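Local coordinates for protein 3-phytase (Klebsiella pneumoniae, PDB 2WNH) that probably releases phosphate from inositol hexakisphosphate (phytate) in the manner of the histidine acid phosphatases, and may also act on sugar phosphates, at residues I184-R190 against I201-M207; L81-P86 against F113-V118; W305-Y310 against F340-L345. The protein carries 3 engineered substitutions. All coordinates share one frame; numbering follows the deposited sequence.

Interaction 1. Residues I184-R190 against I201-M207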
ATOM      1  N   ILE B 184      47.885   6.899  26.009  1.00 36.55           N
ATOM      2  CA  ILE B 184      48.094   7.024  24.552  1.00 35.37           C
ATOM      3  C   ILE B 184      48.689   8.363  24.062  1.00 35.44           C
ATOM      4  O   ILE B 184      49.415   8.392  23.063  1.00 34.74           O
ATOM      5  CB  ILE B 184      46.798   6.662  23.743  1.00 34.95           C
ATOM      6  CG1 ILE B 184      47.117   6.253  22.295  1.00 34.03           C
ATOM      7  CG2 ILE B 184      45.787   7.797  23.773  1.00 33.53           C
ATOM      8  CD1 ILE B 184      47.895   4.941  22.155  1.00 34.72           C
ATOM      9  N   PHE B 185      48.383   9.469  24.738  1.00 35.54           N
ATOM     10  CA  PHE B 185      48.833  10.775  24.247  1.00 36.18           C
ATOM     11  C   PHE B 185      50.300  11.033  24.598  1.00 37.57           C
ATOM     12  O   PHE B 185      50.910  11.955  24.072  1.00 37.10           O
ATOM     13  CB  PHE B 185      47.893  11.902  24.707  1.00 35.06           C
ATOM     14  CG  PHE B 185      46.491  11.765  24.160  1.00 34.10           C
ATOM     15  CD1 PHE B 185      45.520  11.054  24.862  1.00 33.93           C
ATOM     16  CD2 PHE B 185      46.162  12.312  22.926  1.00 34.65           C
ATOM     17  CE1 PHE B 185      44.220  10.894  24.335  1.00 34.72           C
ATOM     18  CE2 PHE B 185      44.866  12.161  22.387  1.00 35.19           C
ATOM     19  CZ  PHE B 185      43.899  11.448  23.099  1.00 33.11           C
ATOM     20  N   ASP B 186      50.850  10.180  25.462  1.00 40.13           N
ATOM     21  CA  ASP B 186      52.272  10.216  25.818  1.00 42.81           C
ATOM     22  C   ASP B 186      53.166   9.339  24.920  1.00 43.82           C
ATOM     23  O   ASP B 186      54.392   9.519  24.909  1.00 45.11           O
ATOM     24  CB  ASP B 186      52.471   9.803  27.286  1.00 43.23           C
ATOM     25  CG  ASP B 186      51.679  10.666  28.262  1.00 45.74           C
ATOM     26  OD1 ASP B 186      51.587  11.903  28.053  1.00 48.95           O
ATOM     27  OD2 ASP B 186      51.151  10.097  29.248  1.00 48.03           O
ATOM     28  N   THR B 187      52.578   8.396  24.181  1.00 43.80           N
ATOM     29  CA  THR B 187      53.383   7.469  23.378  1.00 43.20           C
ATOM     30  C   THR B 187      53.845   8.112  22.060  1.00 42.35           C
ATOM     31  O   THR B 187      53.039   8.696  21.327  1.00 41.80           O
ATOM     32  CB  THR B 187      52.691   6.078  23.139  1.00 44.45           C
ATOM     33  OG1 THR B 187      52.233   5.960  21.786  1.00 45.98           O
ATOM     34  CG2 THR B 187      51.530   5.826  24.114  1.00 43.89           C
ATOM     35  N   PRO B 188      55.162   8.047  21.777  1.00 41.04           N
ATOM     36  CA  PRO B 188      55.675   8.496  20.483  1.00 39.29           C
ATOM     37  C   PRO B 188      55.181   7.589  19.362  1.00 36.51           C
ATOM     38  O   PRO B 188      54.863   6.415  19.600  1.00 36.23           O
ATOM     39  CB  PRO B 188      57.201   8.363  20.642  1.00 40.24           C
ATOM     40  CG  PRO B 188      57.430   8.367  22.127  1.00 41.12           C
ATOM     41  CD  PRO B 188      56.253   7.604  22.664  1.00 41.62           C
ATOM     42  N   TRP B 189      55.115   8.138  18.159  1.00 33.98           N
ATOM     43  CA  TRP B 189      54.607   7.391  17.003  1.00 32.65           C
ATOM     44  C   TRP B 189      55.740   6.650  16.316  1.00 33.10           C
ATOM     45  O   TRP B 189      56.662   7.276  15.775  1.00 33.38           O
ATOM     46  CB  TRP B 189      53.948   8.337  16.004  1.00 30.54           C
ATOM     47  CG  TRP B 189      52.646   8.953  16.475  1.00 29.80           C
ATOM     48  CD1 TRP B 189      52.105   8.902  17.736  1.00 28.31           C
ATOM     49  CD2 TRP B 189      51.748   9.744  15.686  1.00 27.65           C
ATOM     50  NE1 TRP B 189      50.919   9.601  17.770  1.00 25.57           N
ATOM     51  CE2 TRP B 189      50.678  10.129  16.526  1.00 27.20           C
ATOM     52  CE3 TRP B 189      51.738  10.155  14.346  1.00 25.95           C
ATOM     53  CZ2 TRP B 189      49.604  10.912  16.065  1.00 26.47           C
ATOM     54  CZ3 TRP B 189      50.670  10.935  13.888  1.00 26.99           C
ATOM     55  CH2 TRP B 189      49.628  11.311  14.752  1.00 27.44           C
ATOM     56  N   ARG B 190      55.665   5.326  16.336  1.00 33.13           N
ATOM     57  CA  ARG B 190      56.670   4.489  15.678  1.00 33.53           C
ATOM     58  C   ARG B 190      56.034   3.311  14.960  1.00 31.87           C
ATOM     59  O   ARG B 190      54.957   2.847  15.333  1.00 30.44           O
ATOM     60  CB  ARG B 190      57.700   3.987  16.691  1.00 35.10           C
ATOM     61  CG  ARG B 190      57.199   2.889  17.620  1.00 40.90           C
ATOM     62  CD  ARG B 190      58.158   2.663  18.800  1.00 48.88           C
ATOM     63  NE  ARG B 190      57.980   3.665  19.850  1.00 53.39           N
ATOM     64  CZ  ARG B 190      57.009   3.640  20.766  1.00 55.82           C
ATOM     65  NH1 ARG B 190      56.104   2.664  20.780  1.00 55.12           N
ATOM     66  NH2 ARG B 190      56.939   4.601  21.678  1.00 56.00           N
ATOM     67  N   ILE B 201      51.117   1.801  13.422  1.00 27.11           N
ATOM     68  CA  ILE B 201      51.831   2.956  13.970  1.00 26.40           C
ATOM     69  C   ILE B 201      51.402   3.132  15.426  1.00 26.81           C
ATOM     70  O   ILE B 201      50.211   3.277  15.722  1.00 24.84           O
ATOM     71  CB  ILE B 201      51.522   4.264  13.192  1.00 25.48           C
ATOM     72  CG1 ILE B 201      51.654   4.089  11.662  1.00 27.48           C
ATOM     73  CG2 ILE B 201      52.300   5.454  13.760  1.00 26.94           C
ATOM     74  CD1 ILE B 201      53.042   3.966  11.120  1.00 26.50           C
ATOM     75  N   SER B 202      52.360   3.110  16.351  1.00 26.97           N
ATOM     76  CA  SER B 202      52.004   3.277  17.759  1.00 26.53           C
ATOM     77  C   SER B 202      51.411   4.664  17.967  1.00 26.06           C
ATOM     78  O   SER B 202      51.783   5.631  17.284  1.00 24.72           O
ATOM     79  CB  SER B 202      53.225   3.058  18.666  1.00 26.74           C
ATOM     80  OG  SER B 202      54.144   4.108  18.461  1.00 27.84           O
ATOM     81  N   GLY B 203      50.470   4.764  18.907  1.00 26.13           N
ATOM     82  CA  GLY B 203      49.803   6.032  19.180  1.00 25.87           C
ATOM     83  C   GLY B 203      48.673   6.317  18.181  1.00 26.09           C
ATOM     84  O   GLY B 203      47.485   6.266  18.540  1.00 25.36           O
ATOM     85  N   LEU B 204      49.064   6.619  16.941  1.00 24.21           N
ATOM     86  CA  LEU B 204      48.140   6.940  15.856  1.00 24.80           C
ATOM     87  C   LEU B 204      47.093   5.851  15.620  1.00 24.17           C
ATOM     88  O   LEU B 204      45.904   6.158  15.486  1.00 25.21           O
ATOM     89  CB  LEU B 204      48.909   7.194  14.554  1.00 24.68           C
ATOM     90  CG  LEU B 204      48.072   7.460  13.289  1.00 25.74           C
ATOM     91  CD1 LEU B 204      47.155   8.659  13.480  1.00 27.09           C
ATOM     92  CD2 LEU B 204      48.958   7.705  12.104  1.00 24.63           C
ATOM     93  N   SER B 205      47.519   4.594  15.582  1.00 23.22           N
ATOM     94  CA  SER B 205      46.574   3.526  15.262  1.00 23.10           C
ATOM     95  C   SER B 205      45.456   3.453  16.294  1.00 23.63           C
ATOM     96  O   SER B 205      44.291   3.328  15.918  1.00 21.73           O
ATOM     97  CB  SER B 205      47.254   2.164  15.046  1.00 23.18           C
ATOM     98  OG  SER B 205      47.873   1.694  16.229  1.00 30.12           O
ATOM     99  N   VAL B 206      45.798   3.553  17.583  1.00 22.47           N
ATOM    100  CA  VAL B 206      44.784   3.510  18.636  1.00 23.01           C
ATOM    101  C   VAL B 206      43.943   4.793  18.631  1.00 21.94           C
ATOM    102  O   VAL B 206      42.737   4.735  18.823  1.00 20.90           O
ATOM    103  CB  VAL B 206      45.373   3.182  20.026  1.00 23.42           C
ATOM    104  CG1 VAL B 206      44.263   3.128  21.088  1.00 24.77           C
ATOM    105  CG2 VAL B 206      46.088   1.825  19.982  1.00 23.63           C
ATOM    106  N   MET B 207      44.569   5.941  18.369  1.00 21.72           N
ATOM    107  CA  MET B 207      43.798   7.172  18.190  1.00 21.99           C
ATOM    108  C   MET B 207      42.759   7.026  17.085  1.00 21.62           C
ATOM    109  O   MET B 207      41.623   7.490  17.228  1.00 20.91           O
ATOM    110  CB  MET B 207      44.697   8.366  17.908  1.00 21.82           C
ATOM    111  CG  MET B 207      45.339   8.918  19.180  1.00 26.50           C
ATOM    112  SD  MET B 207      46.379  10.332  18.828  1.00 28.61           S
ATOM    113  CE  MET B 207      47.989   9.655  19.201  1.00 36.94           C
TER
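Trp189 and Arg190 meet Ser202 at the root of the small antiparallel hairpin formed by strands 191-193 and 199-201, just where the chain turns into helix 204-219. The polar links centre on Ser202. Its hydroxyl, set between the backbone N and the carbonyl carbon (chi1 68°), donates to Pro188 O at 2.7 Å, in the carbonyl plane and on a lone pair, while accepting from Arg190 N. Two bonds thus hold this buried OG, and a nearly straight one (170°) from Ser202 N to Arg190 O, 2.8 Å, carries the hairpin pairing on. The Arg190 guanidinium lays a face over Ser202 OG, but its NH1 is engaged in a salt bridge with Glu192.

Among the aromatic contacts, Leu204 CB stands over the centre of the six-membered ring of Trp189, a CH-pi contact of 3.8 Å to the centroid. Met207 reaches the edge of the same indole with its methyl and makes a Met-aromatic contact through SD, 5.1 Å from the Phe185 centroid and oblique to that ring. Among the aliphatic contacts, Ile184 CD1 lies 3.7 Å from both Gly203 CA, at the helix N-cap, and Val206 CB.

Interaction 2. Residues L81-P86 against F113-V118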
ATOM      1  N   LEU B  81      15.972  -3.184 -13.018  1.00 16.56           N
ATOM      2  CA  LEU B  81      15.231  -4.195 -12.263  1.00 18.31           C
ATOM      3  C   LEU B  81      13.770  -4.179 -12.627  1.00 18.33           C
ATOM      4  O   LEU B  81      13.219  -3.135 -13.008  1.00 19.46           O
ATOM      5  CB  LEU B  81      15.320  -3.923 -10.753  1.00 16.56           C
ATOM      6  CG  LEU B  81      16.762  -3.937 -10.217  1.00 17.39           C
ATOM      7  CD1 LEU B  81      16.813  -3.435  -8.758  1.00 17.12           C
ATOM      8  CD2 LEU B  81      17.425  -5.294 -10.404  1.00 19.59           C
ATOM      9  N   GLN B  82      13.147  -5.343 -12.439  1.00 21.39           N
ATOM     10  CA  GLN B  82      11.706  -5.519 -12.626  1.00 21.24           C
ATOM     11  C   GLN B  82      10.900  -4.900 -11.494  1.00 22.15           C
ATOM     12  O   GLN B  82      11.374  -4.748 -10.368  1.00 18.96           O
ATOM     13  CB  GLN B  82      11.347  -7.016 -12.771  1.00 21.93           C
ATOM     14  CG  GLN B  82      11.650  -7.908 -11.554  1.00 20.74           C
ATOM     15  CD  GLN B  82      13.005  -8.574 -11.618  1.00 20.69           C
ATOM     16  OE1 GLN B  82      14.042  -7.914 -11.546  1.00 23.63           O
ATOM     17  NE2 GLN B  82      13.009  -9.899 -11.771  1.00 19.64           N
ATOM     18  N   ALA B  83       9.653  -4.553 -11.796  1.00 22.42           N
ATOM     19  CA  ALA B  83       8.697  -4.243 -10.755  1.00 22.85           C
ATOM     20  C   ALA B  83       8.504  -5.495  -9.884  1.00 22.74           C
ATOM     21  O   ALA B  83       8.633  -6.635 -10.370  1.00 24.06           O
ATOM     22  CB  ALA B  83       7.361  -3.826 -11.411  1.00 24.53           C
ATOM     23  N   GLY B  84       8.214  -5.294  -8.603  1.00 23.12           N
ATOM     24  CA  GLY B  84       7.915  -6.421  -7.711  1.00 22.78           C
ATOM     25  C   GLY B  84       9.150  -7.136  -7.207  1.00 22.29           C
ATOM     26  O   GLY B  84      10.206  -6.532  -7.062  1.00 22.63           O
ATOM     27  N   CYS B  85       9.017  -8.426  -6.935  1.00 21.91           N
ATOM     28  CA  CYS B  85      10.120  -9.169  -6.363  1.00 21.66           C
ATOM     29  C   CYS B  85      11.077  -9.656  -7.440  1.00 21.19           C
ATOM     30  O   CYS B  85      10.664  -9.898  -8.580  1.00 20.09           O
ATOM     31  CB  CYS B  85       9.628 -10.309  -5.478  1.00 21.74           C
ATOM     32  SG  CYS B  85       8.760  -9.706  -3.991  0.70 21.17           S
ATOM     33  N   PRO B  86      12.365  -9.758  -7.087  1.00 21.21           N
ATOM     34  CA  PRO B  86      13.415 -10.121  -8.026  1.00 19.81           C
ATOM     35  C   PRO B  86      13.418 -11.626  -8.300  1.00 21.11           C
ATOM     36  O   PRO B  86      12.714 -12.395  -7.626  1.00 22.22           O
ATOM     37  CB  PRO B  86      14.692  -9.696  -7.277  1.00 20.43           C
ATOM     38  CG  PRO B  86      14.331  -9.892  -5.835  1.00 20.83           C
ATOM     39  CD  PRO B  86      12.900  -9.510  -5.730  1.00 21.09           C
ATOM     40  N   PHE B 113      14.040  -4.702  -1.843  1.00 13.86           N
ATOM     41  CA  PHE B 113      12.958  -5.575  -2.323  1.00 13.50           C
ATOM     42  C   PHE B 113      11.993  -5.859  -1.183  1.00 14.60           C
ATOM     43  O   PHE B 113      12.040  -6.931  -0.574  1.00 14.50           O
ATOM     44  CB  PHE B 113      13.575  -6.878  -2.858  1.00 15.19           C
ATOM     45  CG  PHE B 113      14.648  -6.645  -3.903  1.00 15.87           C
ATOM     46  CD1 PHE B 113      14.296  -6.270  -5.206  1.00 17.18           C
ATOM     47  CD2 PHE B 113      15.997  -6.781  -3.580  1.00 15.67           C
ATOM     48  CE1 PHE B 113      15.289  -6.045  -6.185  1.00 15.94           C
ATOM     49  CE2 PHE B 113      16.999  -6.552  -4.523  1.00 14.64           C
ATOM     50  CZ  PHE B 113      16.664  -6.199  -5.831  1.00 14.66           C
ATOM     51  N   PRO B 114      11.155  -4.867  -0.841  1.00 15.37           N
ATOM     52  CA  PRO B 114      10.320  -4.963   0.380  1.00 14.33           C
ATOM     53  C   PRO B 114       9.481  -6.248   0.461  1.00 13.99           C
ATOM     54  O   PRO B 114       8.713  -6.555  -0.452  1.00 14.66           O
ATOM     55  CB  PRO B 114       9.432  -3.722   0.297  1.00 16.23           C
ATOM     56  CG  PRO B 114      10.304  -2.713  -0.486  1.00 15.71           C
ATOM     57  CD  PRO B 114      10.952  -3.593  -1.550  1.00 13.41           C
ATOM     58  N   GLY B 115       9.662  -6.998   1.549  1.00 13.06           N
ATOM     59  CA  GLY B 115       8.890  -8.208   1.838  1.00 14.01           C
ATOM     60  C   GLY B 115       9.144  -9.394   0.927  1.00 13.44           C
ATOM     61  O   GLY B 115       8.403 -10.365   0.949  1.00 16.21           O
ATOM     62  N   CYS B 116      10.196  -9.310   0.116  1.00 12.61           N
ATOM     63  CA  CYS B 116      10.483 -10.339  -0.893  1.00 13.51           C
ATOM     64  C   CYS B 116      11.271 -11.583  -0.414  1.00 13.94           C
ATOM     65  O   CYS B 116      11.506 -12.515  -1.207  1.00 14.40           O
ATOM     66  CB  CYS B 116      11.175  -9.698  -2.116  1.00 13.58           C
ATOM     67  SG  CYS B 116      10.098  -8.552  -2.964  0.70 11.52           S
ATOM     68  N   GLY B 117      11.669 -11.610   0.850  1.00 13.96           N
ATOM     69  CA  GLY B 117      12.506 -12.712   1.393  1.00 14.60           C
ATOM     70  C   GLY B 117      13.724 -13.058   0.538  1.00 16.14           C
ATOM     71  O   GLY B 117      13.978 -14.238   0.263  1.00 16.09           O
ATOM     72  N   VAL B 118      14.460 -12.036   0.099  1.00 15.15           N
ATOM     73  CA  VAL B 118      15.667 -12.233  -0.712  1.00 15.08           C
ATOM     74  C   VAL B 118      16.790 -12.764   0.181  1.00 16.03           C
ATOM     75  O   VAL B 118      17.071 -12.197   1.251  1.00 15.15           O
ATOM     76  CB  VAL B 118      16.086 -10.947  -1.442  1.00 14.51           C
ATOM     77  CG1 VAL B 118      17.341 -11.200  -2.296  1.00 15.44           C
ATOM     78  CG2 VAL B 118      14.924 -10.457  -2.340  1.00 15.32           C
TER
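Cys85 and Cys116 are joined by a disulfide, SG to SG 2.0 Å, and the Pro86 ring beside it rests on Phe113. The two cysteines place their sulfurs alike, beside the backbone N with chi1 near -65°, and the bridge closes with a chi3 of -78°, a left-handed twist. Pro86 CG lies over one face of the Phe113 ring, shifted toward the rim, in a CH-pi contact of 3.8 Å to the centroid; Pro86 CD is 3.6 Å from Phe113 CD1. Pro86 CG also touches Val118 CG2 at 3.6 Å, so this one carbon meets the aromatic face and, roughly at right angles to it, a methyl group. Leu81 CD1 approaches Phe113 CE1 at 4.0 Å, the two side chains crossing at about a right angle.

The bridge ties together the loops on either side of the unit made of strand 91-95 and helix 99-112, at the periphery of the alpha/beta part of this histidine acid phosphatase. Cys116 is brought into position by a type II turn from Phe113, closed by the bond from Cys116 N to Phe113 O at 3.1 Å; Gly115, with positive phi, occupies its third place.

Farther out, Trp284 of strand 284-289 and Arg76 of helix 58-77 both touch Leu81 and Phe113. The turn is also used in assembly: Gly115 O and Gly117 N bond to Arg349 and Asn221 of a second subunit. On the other loop, Ala83 N donates to Gln77 OE1 of a third subunit.

Interaction 3. Residues W305-Y310 against F340-L345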
ATOM      1  N   TRP B 305      38.553  10.554  -2.765  1.00 20.87           N
ATOM      2  CA  TRP B 305      37.357  11.369  -2.588  1.00 20.55           C
ATOM      3  C   TRP B 305      37.387  12.170  -1.300  1.00 20.16           C
ATOM      4  O   TRP B 305      38.126  11.846  -0.371  1.00 19.70           O
ATOM      5  CB  TRP B 305      36.089  10.494  -2.619  1.00 17.67           C
ATOM      6  CG  TRP B 305      36.057   9.403  -1.584  1.00 17.62           C
ATOM      7  CD1 TRP B 305      35.789   9.545  -0.245  1.00 17.27           C
ATOM      8  CD2 TRP B 305      36.263   8.005  -1.806  1.00 17.67           C
ATOM      9  NE1 TRP B 305      35.848   8.310   0.384  1.00 16.23           N
ATOM     10  CE2 TRP B 305      36.131   7.354  -0.554  1.00 16.69           C
ATOM     11  CE3 TRP B 305      36.550   7.234  -2.945  1.00 16.12           C
ATOM     12  CZ2 TRP B 305      36.257   5.973  -0.412  1.00 16.03           C
ATOM     13  CZ3 TRP B 305      36.670   5.872  -2.807  1.00 16.34           C
ATOM     14  CH2 TRP B 305      36.522   5.245  -1.546  1.00 16.50           C
ATOM     15  N   GLN B 306      36.592  13.235  -1.258  1.00 19.85           N
ATOM     16  CA  GLN B 306      36.314  13.912   0.005  1.00 20.85           C
ATOM     17  C   GLN B 306      34.890  14.430  -0.029  1.00 21.00           C
ATOM     18  O   GLN B 306      34.588  15.299  -0.820  1.00 21.80           O
ATOM     19  CB  GLN B 306      37.291  15.063   0.279  1.00 22.09           C
ATOM     20  CG  GLN B 306      37.078  15.636   1.652  1.00 25.94           C
ATOM     21  CD  GLN B 306      38.216  16.504   2.125  1.00 31.34           C
ATOM     22  OE1 GLN B 306      39.349  16.414   1.621  1.00 29.54           O
ATOM     23  NE2 GLN B 306      37.929  17.352   3.102  1.00 31.06           N
ATOM     24  N   LEU B 307      34.028  13.881   0.833  1.00 20.31           N
ATOM     25  CA  LEU B 307      32.596  14.202   0.858  1.00 20.94           C
ATOM     26  C   LEU B 307      32.319  15.223   1.968  1.00 21.20           C
ATOM     27  O   LEU B 307      33.010  15.218   2.984  1.00 22.07           O
ATOM     28  CB  LEU B 307      31.768  12.934   1.127  1.00 20.76           C
ATOM     29  CG  LEU B 307      31.932  11.798   0.111  1.00 21.44           C
ATOM     30  CD1 LEU B 307      31.016  10.610   0.431  1.00 21.16           C
ATOM     31  CD2 LEU B 307      31.700  12.286  -1.294  1.00 22.16           C
ATOM     32  N   PRO B 308      31.274  16.062   1.802  1.00 22.27           N
ATOM     33  CA  PRO B 308      30.901  17.050   2.835  1.00 22.44           C
ATOM     34  C   PRO B 308      30.816  16.455   4.230  1.00 21.96           C
ATOM     35  O   PRO B 308      30.152  15.430   4.442  1.00 21.60           O
ATOM     36  CB  PRO B 308      29.519  17.526   2.373  1.00 22.92           C
ATOM     37  CG  PRO B 308      29.543  17.346   0.900  1.00 24.75           C
ATOM     38  CD  PRO B 308      30.370  16.129   0.631  1.00 22.45           C
ATOM     39  N   GLY B 309      31.517  17.078   5.178  1.00 20.43           N
ATOM     40  CA  GLY B 309      31.509  16.657   6.575  1.00 20.57           C
ATOM     41  C   GLY B 309      32.465  15.525   6.926  1.00 20.87           C
ATOM     42  O   GLY B 309      32.526  15.100   8.078  1.00 21.75           O
ATOM     43  N   TYR B 310      33.197  15.029   5.929  1.00 20.42           N
ATOM     44  CA  TYR B 310      34.147  13.943   6.118  1.00 19.91           C
ATOM     45  C   TYR B 310      35.539  14.378   5.669  1.00 19.45           C
ATOM     46  O   TYR B 310      35.674  15.257   4.826  1.00 21.54           O
ATOM     47  CB  TYR B 310      33.717  12.709   5.311  1.00 19.93           C
ATOM     48  CG  TYR B 310      32.451  12.051   5.827  1.00 18.99           C
ATOM     49  CD1 TYR B 310      32.434  11.423   7.077  1.00 17.94           C
ATOM     50  CD2 TYR B 310      31.265  12.077   5.078  1.00 18.31           C
ATOM     51  CE1 TYR B 310      31.288  10.802   7.554  1.00 17.60           C
ATOM     52  CE2 TYR B 310      30.109  11.453   5.541  1.00 16.64           C
ATOM     53  CZ  TYR B 310      30.127  10.828   6.786  1.00 17.47           C
ATOM     54  OH  TYR B 310      29.002  10.206   7.279  1.00 19.07           O
ATOM     55  N   PHE B 340      31.730   6.712  -5.389  1.00 13.32           N
ATOM     56  CA  PHE B 340      31.654   6.351  -4.000  1.00 14.08           C
ATOM     57  C   PHE B 340      30.498   7.139  -3.402  1.00 14.46           C
ATOM     58  O   PHE B 340      30.320   8.319  -3.717  1.00 14.73           O
ATOM     59  CB  PHE B 340      32.949   6.700  -3.256  1.00 14.11           C
ATOM     60  CG  PHE B 340      32.903   6.345  -1.791  1.00 15.37           C
ATOM     61  CD1 PHE B 340      32.897   5.010  -1.377  1.00 16.45           C
ATOM     62  CD2 PHE B 340      32.825   7.343  -0.821  1.00 17.47           C
ATOM     63  CE1 PHE B 340      32.819   4.664  -0.027  1.00 14.61           C
ATOM     64  CE2 PHE B 340      32.760   6.993   0.546  1.00 15.36           C
ATOM     65  CZ  PHE B 340      32.755   5.661   0.933  1.00 14.27           C
ATOM     66  N   GLN B 341      29.695   6.470  -2.584  1.00 15.14           N
ATOM     67  CA  GLN B 341      28.533   7.115  -1.974  1.00 15.32           C
ATOM     68  C   GLN B 341      28.430   6.811  -0.489  1.00 14.99           C
ATOM     69  O   GLN B 341      28.780   5.707  -0.060  1.00 14.13           O
ATOM     70  CB  GLN B 341      27.241   6.685  -2.704  1.00 13.71           C
ATOM     71  CG  GLN B 341      26.867   5.223  -2.477  1.00 16.26           C
ATOM     72  CD  GLN B 341      25.661   4.799  -3.301  1.00 18.99           C
ATOM     73  OE1 GLN B 341      24.727   5.574  -3.488  1.00 18.65           O
ATOM     74  NE2 GLN B 341      25.689   3.573  -3.810  1.00 15.99           N
ATOM     75  N   ALA B 342      27.903   7.787   0.264  1.00 15.70           N
ATOM     76  CA  ALA B 342      27.644   7.664   1.717  1.00 14.90           C
ATOM     77  C   ALA B 342      26.554   8.618   2.174  1.00 14.58           C
ATOM     78  O   ALA B 342      26.217   9.560   1.479  1.00 16.13           O
ATOM     79  CB  ALA B 342      28.922   7.981   2.511  1.00 13.47           C
ATOM     80  N   GLN B 343      26.041   8.394   3.370  1.00 13.71           N
ATOM     81  CA  GLN B 343      25.227   9.420   4.009  1.00 14.73           C
ATOM     82  C   GLN B 343      26.091  10.260   4.928  1.00 15.62           C
ATOM     83  O   GLN B 343      27.055   9.756   5.512  1.00 17.72           O
ATOM     84  CB  GLN B 343      24.111   8.783   4.821  1.00 14.85           C
ATOM     85  CG  GLN B 343      23.023   8.173   3.949  1.00 17.40           C
ATOM     86  CD  GLN B 343      21.722   8.003   4.726  1.00 17.89           C
ATOM     87  OE1 GLN B 343      20.792   8.841   4.639  1.00 20.37           O
ATOM     88  NE2 GLN B 343      21.645   6.935   5.487  1.00 13.56           N
ATOM     89  N   GLY B 344      25.697  11.512   5.095  1.00 16.50           N
ATOM     90  CA  GLY B 344      26.333  12.424   6.080  1.00 16.98           C
ATOM     91  C   GLY B 344      26.106  12.023   7.539  1.00 17.49           C
ATOM     92  O   GLY B 344      25.242  11.198   7.855  1.00 17.20           O
ATOM     93  N   LEU B 345      26.908  12.609   8.436  1.00 16.92           N
ATOM     94  CA  LEU B 345      26.880  12.249   9.850  1.00 17.49           C
ATOM     95  C   LEU B 345      25.509  12.474  10.499  1.00 17.40           C
ATOM     96  O   LEU B 345      25.021  11.611  11.240  1.00 16.31           O
ATOM     97  CB  LEU B 345      27.934  13.067  10.611  1.00 18.51           C
ATOM     98  CG  LEU B 345      29.369  12.611  10.382  1.00 17.89           C
ATOM     99  CD1 LEU B 345      30.309  13.763  10.746  1.00 18.54           C
ATOM    100  CD2 LEU B 345      29.688  11.367  11.186  1.00 19.69           C
TER
HETATM  101  O   HOH W   1      28.960  14.271   7.183  1.00 27.76           O
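Phe340 and Trp305 lie flat against each other in an offset stack, planes at 8° and six-membered ring centroids 3.8 Å apart. Followed outward, Phe340 begins with CB, which stands over the face of the six-membered Trp305 ring near CE3 and CZ3. CG, anti to the backbone N (chi1 180°), is carried across the indole toward CE2 and CZ2. The branches then part: CD1 lies above CZ2 and CH2, whereas Phe340 CD2 makes the closest approach, 3.3 Å to Trp305 CE2, and also meets Leu307 CD1 at 3.9 Å. CE1 continues over CZ2, Phe340 CE2 faces Trp305 NE1 at 3.4 Å, and CZ ends above CZ2. The indole N-H itself is spent on Asn314 O, which helps to fix the ring beneath the phenyl group.

Beyond the stack, Leu307 CD1 also touches Ala342 CB. Tyr310 OH donates to Gln343 O at 2.7 Å, in the carbonyl plane and on a lone pair. Gln343 O lies at the ring edge, while Tyr310 CE1 packs against Leu345 CG. Water 1 links the two backbones, donating to Pro308 O and accepting from Leu345 N in the first turn of helix 345-349.

The arrangement joins the loop that follows helix 291-301, with its type II turn from Leu307 to Tyr310, to the end of strand 334-342 in the mixed sheet of the alpha/beta fold of histidine acid phosphatases.

The three contacts follow one another along the chain and none touches another. Interactions 1 and 2 lie on opposite sides of the chain's centre, their centres about 48 Å apart; interaction 3 is more central, its centre about 26 Å from that of interaction 1 and about 28 Å from that of interaction 2. Helix 204-219 starts in interaction 1, and its Arg215 packs on Tyr310 and Leu345 of interaction 3. The large mixed sheet links the other pair, through Trp284 beside 81-86 and 113-118 and strand 334-342 in interaction 3. The Gln343 side chain is about 6 Å from that of His358, a magnesium ligand in a structure of this protein but without magnesium here.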